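Local coordinates for protein diaminopimelate decarboxylase (PDB 1TWI) that catalyses the pyridoxal-phosphate-dependent decarboxylation of meso-diaminopimelate to L-lysine, the last step of lysine synthesis by the diaminopimelate pathway, at residues N4-I9 with F15-D20; S219-E224 with K265-A270; A392-A397 with E416-A421. All blocks are in the same frame, centred on the assembly; numbering follows the deposited sequence.

Contact 1 (N4-I9 with F15-D20)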
loop_
_atom_site.group_PDB
_atom_site.type_symbol
_atom_site.label_atom_id
_atom_site.label_comp_id
_atom_site.label_asym_id
_atom_site.label_seq_id
_atom_site.Cartn_x
_atom_site.Cartn_y
_atom_site.Cartn_z
ATOM N N ASN A 4 13.864 5.430 21.460
ATOM C CA ASN A 4 13.621 3.983 21.709
ATOM C C ASN A 4 14.053 3.736 23.138
ATOM O O ASN A 4 15.145 3.231 23.445
ATOM C CB ASN A 4 14.402 3.181 20.690
ATOM C CG ASN A 4 14.048 3.611 19.256
ATOM O OD1 ASN A 4 12.902 3.347 18.760
ATOM N ND2 ASN A 4 14.980 4.285 18.594
ATOM N N ASP A 5 13.176 4.142 24.026
ATOM C CA ASP A 5 13.498 4.114 25.455
ATOM C C ASP A 5 13.522 2.790 26.173
ATOM O O ASP A 5 14.033 2.700 27.316
ATOM C CB ASP A 5 12.538 5.066 26.189
ATOM C CG ASP A 5 12.542 6.461 25.584
ATOM O OD1 ASP A 5 13.641 7.101 25.625
ATOM O OD2 ASP A 5 11.463 6.893 25.068
ATOM N N THR A 6 12.986 1.754 25.533
ATOM C CA THR A 6 12.895 0.489 26.226
ATOM C C THR A 6 13.670 -0.625 25.608
ATOM O O THR A 6 13.454 -1.800 25.979
ATOM C CB THR A 6 11.421 0.054 26.338
ATOM O OG1 THR A 6 10.937 -0.295 25.023
ATOM C CG2 THR A 6 10.561 1.204 26.898
ATOM N N VAL A 7 14.577 -0.301 24.693
ATOM C CA VAL A 7 15.366 -1.338 24.050
ATOM C C VAL A 7 16.795 -1.221 24.474
ATOM O O VAL A 7 17.212 -0.169 24.944
ATOM C CB VAL A 7 15.302 -1.270 22.496
ATOM C CG1 VAL A 7 13.808 -1.281 22.037
ATOM C CG2 VAL A 7 16.025 -0.019 21.973
ATOM N N GLU A 8 17.551 -2.301 24.356
ATOM C CA GLU A 8 18.966 -2.222 24.751
ATOM C C GLU A 8 19.745 -3.361 24.120
ATOM O O GLU A 8 19.174 -4.291 23.553
ATOM C CB GLU A 8 19.107 -2.335 26.279
ATOM C CG GLU A 8 18.690 -3.683 26.816
ATOM C CD GLU A 8 18.439 -3.689 28.351
ATOM O OE1 GLU A 8 19.404 -3.457 29.145
ATOM O OE2 GLU A 8 17.277 -3.942 28.759
ATOM N N ILE A 9 21.061 -3.281 24.240
ATOM C CA ILE A 9 21.917 -4.346 23.754
ATOM C C ILE A 9 22.421 -4.886 25.087
ATOM O O ILE A 9 22.899 -4.111 25.933
ATOM C CB ILE A 9 23.139 -3.836 22.922
ATOM C CG1 ILE A 9 22.696 -3.248 21.578
ATOM C CG2 ILE A 9 24.116 -4.992 22.665
ATOM C CD1 ILE A 9 21.904 -4.170 20.712
ATOM N N PHE A 15 17.588 -6.414 22.888
ATOM C CA PHE A 15 16.427 -6.659 23.771
ATOM C C PHE A 15 15.340 -5.584 23.636
ATOM O O PHE A 15 15.672 -4.410 23.436
ATOM C CB PHE A 15 16.865 -6.706 25.264
ATOM C CG PHE A 15 17.585 -8.029 25.644
ATOM C CD1 PHE A 15 18.896 -8.266 25.234
ATOM C CD2 PHE A 15 16.927 -9.007 26.364
ATOM C CE1 PHE A 15 19.551 -9.480 25.551
ATOM C CE2 PHE A 15 17.561 -10.241 26.704
ATOM C CZ PHE A 15 18.866 -10.475 26.300
ATOM N N ILE A 16 14.062 -5.971 23.766
ATOM C CA ILE A 16 12.944 -5.002 23.729
ATOM C C ILE A 16 12.181 -5.290 24.997
ATOM O O ILE A 16 11.698 -6.422 25.179
ATOM C CB ILE A 16 11.985 -5.222 22.498
ATOM C CG1 ILE A 16 12.802 -5.074 21.193
ATOM C CG2 ILE A 16 10.751 -4.206 22.611
ATOM C CD1 ILE A 16 12.205 -5.738 19.967
ATOM N N ASP A 17 12.090 -4.300 25.887
ATOM C CA ASP A 17 11.422 -4.494 27.168
ATOM C C ASP A 17 11.981 -5.664 27.966
ATOM O O ASP A 17 11.249 -6.317 28.730
ATOM C CB ASP A 17 9.929 -4.706 26.991
ATOM C CG ASP A 17 9.217 -3.422 26.659
ATOM O OD1 ASP A 17 9.599 -2.363 27.208
ATOM O OD2 ASP A 17 8.257 -3.469 25.871
ATOM N N GLY A 18 13.273 -5.934 27.788
ATOM C CA GLY A 18 13.844 -7.045 28.529
ATOM C C GLY A 18 13.710 -8.409 27.839
ATOM O O GLY A 18 14.255 -9.402 28.366
ATOM N N TYR A 19 13.004 -8.483 26.703
ATOM C CA TYR A 19 12.885 -9.766 25.999
ATOM C C TYR A 19 13.900 -9.869 24.847
ATOM O O TYR A 19 14.044 -8.964 24.037
ATOM C CB TYR A 19 11.464 -9.925 25.472
ATOM C CG TYR A 19 10.443 -9.898 26.587
ATOM C CD1 TYR A 19 10.177 -11.050 27.355
ATOM C CD2 TYR A 19 9.747 -8.721 26.911
ATOM C CE1 TYR A 19 9.228 -11.020 28.421
ATOM C CE2 TYR A 19 8.824 -8.698 27.971
ATOM C CZ TYR A 19 8.578 -9.859 28.705
ATOM O OH TYR A 19 7.637 -9.856 29.714
ATOM N N ASP A 20 14.609 -10.975 24.783
ATOM C CA ASP A 20 15.615 -11.212 23.725
ATOM C C ASP A 20 14.929 -11.183 22.322
ATOM O O ASP A 20 14.079 -12.021 22.038
ATOM C CB ASP A 20 16.214 -12.586 24.017
ATOM C CG ASP A 20 17.345 -12.947 23.121
ATOM O OD1 ASP A 20 17.143 -13.051 21.900
ATOM O OD2 ASP A 20 18.445 -13.164 23.666
HETATM O O HOH W 1 15.197 -4.071 26.840
#

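Contact 2 (S219-E224 with K265-A270)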
loop_
_atom_site.group_PDB
_atom_site.type_symbol
_atom_site.label_atom_id
_atom_site.label_comp_id
_atom_site.label_asym_id
_atom_site.label_seq_id
_atom_site.Cartn_x
_atom_site.Cartn_y
_atom_site.Cartn_z
ATOM N N SER A 219 7.866 25.540 14.633
ATOM C CA SER A 219 7.359 26.739 13.963
ATOM C C SER A 219 5.965 26.608 13.288
ATOM O O SER A 219 5.073 27.458 13.511
ATOM C CB SER A 219 8.427 27.179 12.936
ATOM O OG SER A 219 8.026 28.299 12.177
ATOM N N PRO A 220 5.761 25.567 12.453
ATOM C CA PRO A 220 4.455 25.384 11.778
ATOM C C PRO A 220 3.303 25.299 12.812
ATOM O O PRO A 220 2.177 25.808 12.599
ATOM C CB PRO A 220 4.615 24.064 11.029
ATOM C CG PRO A 220 6.086 23.862 10.922
ATOM C CD PRO A 220 6.673 24.456 12.166
ATOM N N PHE A 221 3.591 24.658 13.940
ATOM C CA PHE A 221 2.586 24.535 14.992
ATOM C C PHE A 221 2.256 25.872 15.638
ATOM O O PHE A 221 1.085 26.159 15.931
ATOM C CB PHE A 221 3.028 23.542 16.072
ATOM C CG PHE A 221 3.142 22.142 15.559
ATOM C CD1 PHE A 221 2.005 21.441 15.168
ATOM C CD2 PHE A 221 4.372 21.562 15.398
ATOM C CE1 PHE A 221 2.097 20.191 14.613
ATOM C CE2 PHE A 221 4.500 20.274 14.830
ATOM C CZ PHE A 221 3.370 19.590 14.442
ATOM N N ILE A 222 3.273 26.678 15.914
ATOM C CA ILE A 222 3.012 28.003 16.479
ATOM C C ILE A 222 2.122 28.788 15.465
ATOM O O ILE A 222 1.121 29.380 15.845
ATOM C CB ILE A 222 4.365 28.812 16.669
ATOM C CG1 ILE A 222 5.235 28.166 17.743
ATOM C CG2 ILE A 222 4.068 30.243 17.096
ATOM C CD1 ILE A 222 6.727 28.627 17.732
ATOM N N GLU A 223 2.482 28.779 14.186
ATOM C CA GLU A 223 1.713 29.535 13.189
ATOM C C GLU A 223 0.272 28.993 13.069
ATOM O O GLU A 223 -0.675 29.759 12.938
ATOM C CB GLU A 223 2.430 29.487 11.826
ATOM C CG GLU A 223 1.689 30.215 10.687
ATOM C CD GLU A 223 1.673 31.736 10.849
ATOM O OE1 GLU A 223 2.391 32.293 11.736
ATOM O OE2 GLU A 223 0.936 32.375 10.058
ATOM N N GLU A 224 0.127 27.672 13.080
ATOM C CA GLU A 224 -1.218 27.071 13.080
ATOM C C GLU A 224 -1.981 27.585 14.306
ATOM O O GLU A 224 -3.138 28.018 14.216
ATOM C CB GLU A 224 -1.129 25.518 13.198
ATOM C CG GLU A 224 -2.512 24.839 13.520
ATOM C CD GLU A 224 -2.407 23.380 13.985
ATOM O OE1 GLU A 224 -1.269 22.902 14.322
ATOM O OE2 GLU A 224 -3.462 22.705 14.058
ATOM N N LYS A 265 7.006 18.410 25.177
ATOM C CA LYS A 265 7.195 19.607 26.019
ATOM C C LYS A 265 7.376 20.839 25.175
ATOM O O LYS A 265 6.799 21.893 25.489
ATOM C CB LYS A 265 8.429 19.482 26.939
ATOM C CG LYS A 265 8.258 18.411 27.989
ATOM C CD LYS A 265 9.418 18.379 29.070
ATOM C CE LYS A 265 9.024 17.476 30.245
ATOM N NZ LYS A 265 10.090 17.467 31.313
ATOM N N ASP A 266 8.190 20.726 24.128
ATOM C CA ASP A 266 8.404 21.865 23.217
ATOM C C ASP A 266 7.067 22.261 22.539
ATOM O O ASP A 266 6.740 23.462 22.392
ATOM C CB ASP A 266 9.415 21.543 22.117
ATOM C CG ASP A 266 10.813 21.309 22.661
ATOM O OD1 ASP A 266 11.218 22.116 23.527
ATOM O OD2 ASP A 266 11.476 20.336 22.229
ATOM N N LEU A 267 6.306 21.250 22.136
ATOM C CA LEU A 267 5.020 21.497 21.511
ATOM C C LEU A 267 4.051 22.235 22.458
ATOM O O LEU A 267 3.389 23.181 22.061
ATOM C CB LEU A 267 4.387 20.171 21.077
ATOM C CG LEU A 267 3.072 20.348 20.288
ATOM C CD1 LEU A 267 3.374 20.993 18.888
ATOM C CD2 LEU A 267 2.455 18.898 20.088
ATOM N N ALA A 268 3.986 21.812 23.718
ATOM C CA ALA A 268 3.095 22.428 24.684
ATOM C C ALA A 268 3.536 23.841 25.035
ATOM O O ALA A 268 2.704 24.727 25.152
ATOM C CB ALA A 268 3.029 21.600 25.946
ATOM N N ASP A 269 4.842 24.065 25.182
ATOM C CA ASP A 269 5.272 25.419 25.502
ATOM C C ASP A 269 4.762 26.323 24.382
ATOM O O ASP A 269 4.197 27.414 24.628
ATOM C CB ASP A 269 6.795 25.534 25.566
ATOM C CG ASP A 269 7.373 24.859 26.788
ATOM O OD1 ASP A 269 6.607 24.727 27.769
ATOM O OD2 ASP A 269 8.587 24.471 26.766
ATOM N N ALA A 270 4.961 25.868 23.160
ATOM C CA ALA A 270 4.545 26.629 21.993
ATOM C C ALA A 270 3.025 26.856 21.864
ATOM O O ALA A 270 2.528 28.004 21.662
ATOM C CB ALA A 270 5.107 25.945 20.724
#

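Contact 3 (A392-A397 with E416-A421)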
loop_
_atom_site.group_PDB
_atom_site.type_symbol
_atom_site.label_atom_id
_atom_site.label_comp_id
_atom_site.label_asym_id
_atom_site.label_seq_id
_atom_site.Cartn_x
_atom_site.Cartn_y
_atom_site.Cartn_z
ATOM N N ALA A 392 -0.264 -2.305 5.979
ATOM C CA ALA A 392 0.219 -3.600 5.447
ATOM C C ALA A 392 -0.781 -4.172 4.431
ATOM O O ALA A 392 -1.982 -3.861 4.501
ATOM C CB ALA A 392 0.412 -4.604 6.612
ATOM N N ASN A 393 -0.334 -5.017 3.502
ATOM C CA ASN A 393 -1.291 -5.551 2.553
ATOM C C ASN A 393 -0.831 -6.943 2.133
ATOM O O ASN A 393 0.109 -7.442 2.705
ATOM C CB ASN A 393 -1.337 -4.626 1.364
ATOM C CG ASN A 393 0.049 -4.329 0.839
ATOM O OD1 ASN A 393 0.568 -3.195 0.971
ATOM N ND2 ASN A 393 0.671 -5.317 0.269
ATOM N N ASN A 394 -1.473 -7.547 1.138
ATOM C CA ASN A 394 -1.135 -8.894 0.702
ATOM C C ASN A 394 -0.427 -8.908 -0.643
ATOM O O ASN A 394 -0.412 -9.943 -1.348
ATOM C CB ASN A 394 -2.410 -9.747 0.584
ATOM C CG ASN A 394 -3.035 -10.057 1.941
ATOM O OD1 ASN A 394 -2.336 -10.438 2.906
ATOM N ND2 ASN A 394 -4.333 -9.943 2.019
ATOM N N TYR A 395 0.172 -7.788 -1.015
ATOM C CA TYR A 395 0.863 -7.737 -2.305
ATOM C C TYR A 395 1.850 -8.886 -2.494
ATOM O O TYR A 395 2.599 -9.226 -1.562
ATOM C CB TYR A 395 1.551 -6.375 -2.467
ATOM C CG TYR A 395 2.152 -6.149 -3.827
ATOM C CD1 TYR A 395 1.432 -6.430 -4.989
ATOM C CD2 TYR A 395 3.427 -5.562 -3.943
ATOM C CE1 TYR A 395 1.966 -6.120 -6.268
ATOM C CE2 TYR A 395 3.975 -5.256 -5.178
ATOM C CZ TYR A 395 3.225 -5.543 -6.351
ATOM O OH TYR A 395 3.777 -5.272 -7.586
ATOM N N ASN A 396 1.831 -9.479 -3.690
ATOM C CA ASN A 396 2.657 -10.659 -4.053
ATOM C C ASN A 396 2.100 -11.897 -3.327
ATOM O O ASN A 396 2.805 -12.874 -3.166
ATOM C CB ASN A 396 4.161 -10.480 -3.699
ATOM C CG ASN A 396 4.899 -9.603 -4.706
ATOM O OD1 ASN A 396 4.326 -8.682 -5.310
ATOM N ND2 ASN A 396 6.153 -9.883 -4.887
ATOM N N ALA A 397 0.821 -11.843 -2.928
ATOM C CA ALA A 397 0.132 -12.936 -2.214
ATOM C C ALA A 397 0.916 -13.413 -0.988
ATOM O O ALA A 397 1.228 -14.599 -0.841
ATOM C CB ALA A 397 -0.173 -14.149 -3.174
ATOM N N GLU A 416 -2.583 -12.369 14.714
ATOM C CA GLU A 416 -2.148 -13.660 14.172
ATOM C C GLU A 416 -1.777 -13.451 12.723
ATOM O O GLU A 416 -2.266 -12.516 12.053
ATOM C CB GLU A 416 -3.286 -14.685 14.296
ATOM C CG GLU A 416 -2.938 -16.110 13.953
ATOM C CD GLU A 416 -1.679 -16.644 14.619
ATOM O OE1 GLU A 416 -0.616 -16.349 14.073
ATOM O OE2 GLU A 416 -1.754 -17.350 15.657
ATOM N N ARG A 417 -0.915 -14.306 12.191
ATOM C CA ARG A 417 -0.558 -14.106 10.801
ATOM C C ARG A 417 -1.599 -14.691 9.873
ATOM O O ARG A 417 -2.460 -15.470 10.289
ATOM C CB ARG A 417 0.800 -14.743 10.465
ATOM C CG ARG A 417 0.875 -16.215 10.696
ATOM C CD ARG A 417 2.233 -16.709 10.082
ATOM N NE ARG A 417 3.387 -16.007 10.645
ATOM C CZ ARG A 417 4.179 -16.506 11.593
ATOM N NH1 ARG A 417 3.929 -17.741 12.090
ATOM N NH2 ARG A 417 5.215 -15.780 12.039
ATOM N N GLU A 418 -1.514 -14.336 8.609
ATOM C CA GLU A 418 -2.444 -14.893 7.632
ATOM C C GLU A 418 -1.795 -16.112 6.926
ATOM O O GLU A 418 -0.605 -16.057 6.554
ATOM C CB GLU A 418 -2.800 -13.810 6.579
ATOM C CG GLU A 418 -3.809 -12.788 7.141
ATOM C CD GLU A 418 -4.021 -11.623 6.226
ATOM O OE1 GLU A 418 -3.027 -11.082 5.719
ATOM O OE2 GLU A 418 -5.202 -11.241 6.037
ATOM N N THR A 419 -2.559 -17.189 6.729
ATOM C CA THR A 419 -2.051 -18.390 6.041
ATOM C C THR A 419 -2.394 -18.300 4.583
ATOM O O THR A 419 -3.063 -17.339 4.157
ATOM C CB THR A 419 -2.752 -19.714 6.528
ATOM O OG1 THR A 419 -4.151 -19.636 6.198
ATOM C CG2 THR A 419 -2.590 -19.869 8.057
ATOM N N TYR A 420 -1.886 -19.267 3.812
ATOM C CA TYR A 420 -2.225 -19.313 2.391
ATOM C C TYR A 420 -3.755 -19.383 2.284
ATOM O O TYR A 420 -4.334 -18.758 1.388
ATOM C CB TYR A 420 -1.605 -20.558 1.686
ATOM C CG TYR A 420 -0.084 -20.515 1.599
ATOM C CD1 TYR A 420 0.594 -19.306 1.480
ATOM C CD2 TYR A 420 0.676 -21.671 1.680
ATOM C CE1 TYR A 420 2.009 -19.241 1.459
ATOM C CE2 TYR A 420 2.099 -21.627 1.641
ATOM C CZ TYR A 420 2.742 -20.398 1.534
ATOM O OH TYR A 420 4.123 -20.359 1.527
ATOM N N ALA A 421 -4.422 -20.110 3.207
ATOM C CA ALA A 421 -5.884 -20.227 3.132
ATOM C C ALA A 421 -6.534 -18.868 3.341
ATOM O O ALA A 421 -7.610 -18.572 2.767
ATOM C CB ALA A 421 -6.446 -21.303 4.213
#

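Contact 1 (N4-I9 with F15-D20)
Val7 and Ile16 face each other as an antiparallel non-hydrogen-bonded pair, their CA atoms 4.4 Å apart, and Glu8 and Phe15 form the hydrogen-bonded pair next to them. In that pair Phe15 N donates to Glu8 O over 2.7 Å, and Glu8 N returns a bond of 3.0 Å to Phe15 O. On the N-terminal side of Val7 the chain is in a type I turn, Asn4 to Val7, yet the pairing continues by one bond, from Asp17 N to Thr6 O at 2.8 Å.

On one face the side chains of Val7 and Ile16 run side by side, Val7 CG1 4.0 Å from Ile16 CG1, and both pack on Tyr301 of strand 300-311. The other face carries Glu8 and Phe15, which meet low down, Glu8 CG resting 3.9 Å from Phe15 CB. With Phe15 CG anti to the carbonyl carbon (chi1 -75°), the ring leads away from Glu8 and lays one face against Asp20 CA, while Lys10 adds a cation-pi contact.

A water molecule bridges the two segments: it donates to Thr6 O and, over 2.8 Å, to Glu8 OE2, and accepts from Gly18 N. Asp17 bends back so that OD1 comes within 3.1 Å of Thr6 CB; its OD2 is hydrogen-bonded to Thr406 OG1 and Ser36 OG, and Ser36 OG is also hydrogen-bonded to Thr6 OG1, tying both residues to strands 32-36 and 402-407 of the mixed sheet.

Ile16 to Tyr19 is a type I' turn, with Gly18 at backbone angles that favour glycine. The whole illustrates a small antiparallel meander, a hairpin of strands 7-10 and 13-16 followed by strand 19-20, laid over the beta domain that accompanies the barrel in this decarboxylase family.

Contact 2 (S219-E224 with K265-A270)
Two neighbouring outer helices of the alpha/beta barrel that binds pyridoxal phosphate, 219-237 and 264-276, meet here through Phe221, Ile222, Leu267 and Ala270. Strand 244-246 lies between them in the chain, so this is side-by-side packing of successive helices on the outside of the barrel. The main meeting is a CH-pi contact: methyl CD1 of Leu267 sits over one face of the Phe221 ring, 3.9 Å from its centroid and 27° off the ring normal. It is displaced toward the attached end of the ring, and its closest approach is 3.5 Å to Phe221 CG. Leu267 extends CG opposite its backbone N (chi1 -175°), which carries the methyl across, and the two side chains meet at about a right angle. Where the backbones come nearest, Ala270 CB lies 3.7 Å from Ile222 CG1.

Behind these pairs, Leu267 packs on Tyr47 and Phe51 of helix 37-58, and the side chain of Phe221 comes to about 4 Å from Gly250, a residue of the cofactor's binding site. The chemistry is wholly apolar carbon-to-carbon packing, and the small Ala270 is consistent with the 5.9 Å between Ile222 CA and Ala270 CA.

Contact 3 (A392-A397 with E416-A421)
Polar meeting across the contact rests on Asn394 and Glu418, whose side chains cross at about a right angle with amide and carboxylate planes 35° apart. The amide end of Asn394 comes up to Glu418 OE1, with Asn394 CG 3.9 Å from that oxygen. The carboxylate has a firmer partner in Arg400, which forms a salt bridge to Glu418 OE2.

Hydrogen bonds and salt bridges within and around the segments form a second group. Glu416 OE1 accepts from Arg417 N over 2.8 Å with its anti lone pair, and also pairs with Arg402 NE in a salt bridge. Thr419 is the N-cap of the short, weakly bonded helix 420-423, and its own N is hydrogen-bonded to Asp422 OD2, consistent with a capping box. Tyr395, a residue of the bound lysine's pocket, has its OH hydrogen-bonded to Glu359 OE2.

Contacts with the second subunit form a third group: Asn396 O is hydrogen-bonded to Ser91 OG of that subunit, and the Tyr420 ring lies against Tyr96 of that subunit, planes about 35° apart.

The loop 392-397 runs between strands 378-382 and 402-407, while 416-421 leaves strand 410-415 for helix 420-423, both bordering the dimer interface.

In the fold
The three contacts follow one another in series along the chain and none touches another. Contact 1 covers the beta domain and lies away from the annotated sites, its centre 31 Å from that of contact 2 and 28 Å from that of contact 3. In contact 2 the Phe221 side chain is about 8 Å from a bound pyridoxal phosphate. Contact 3 holds Tyr395, which shares a pocket for bound lysine with Cys358 and Glu359; its loop also touches the other subunit, consistent with an active site at the dimer interface. Contacts 2 and 3 lie on opposite sides of the chain's centre, 41 Å between their centres. Contact 2 thus samples the barrel, contact 1 the beta domain, and contact 3 the subunit boundary beside a lysine pocket.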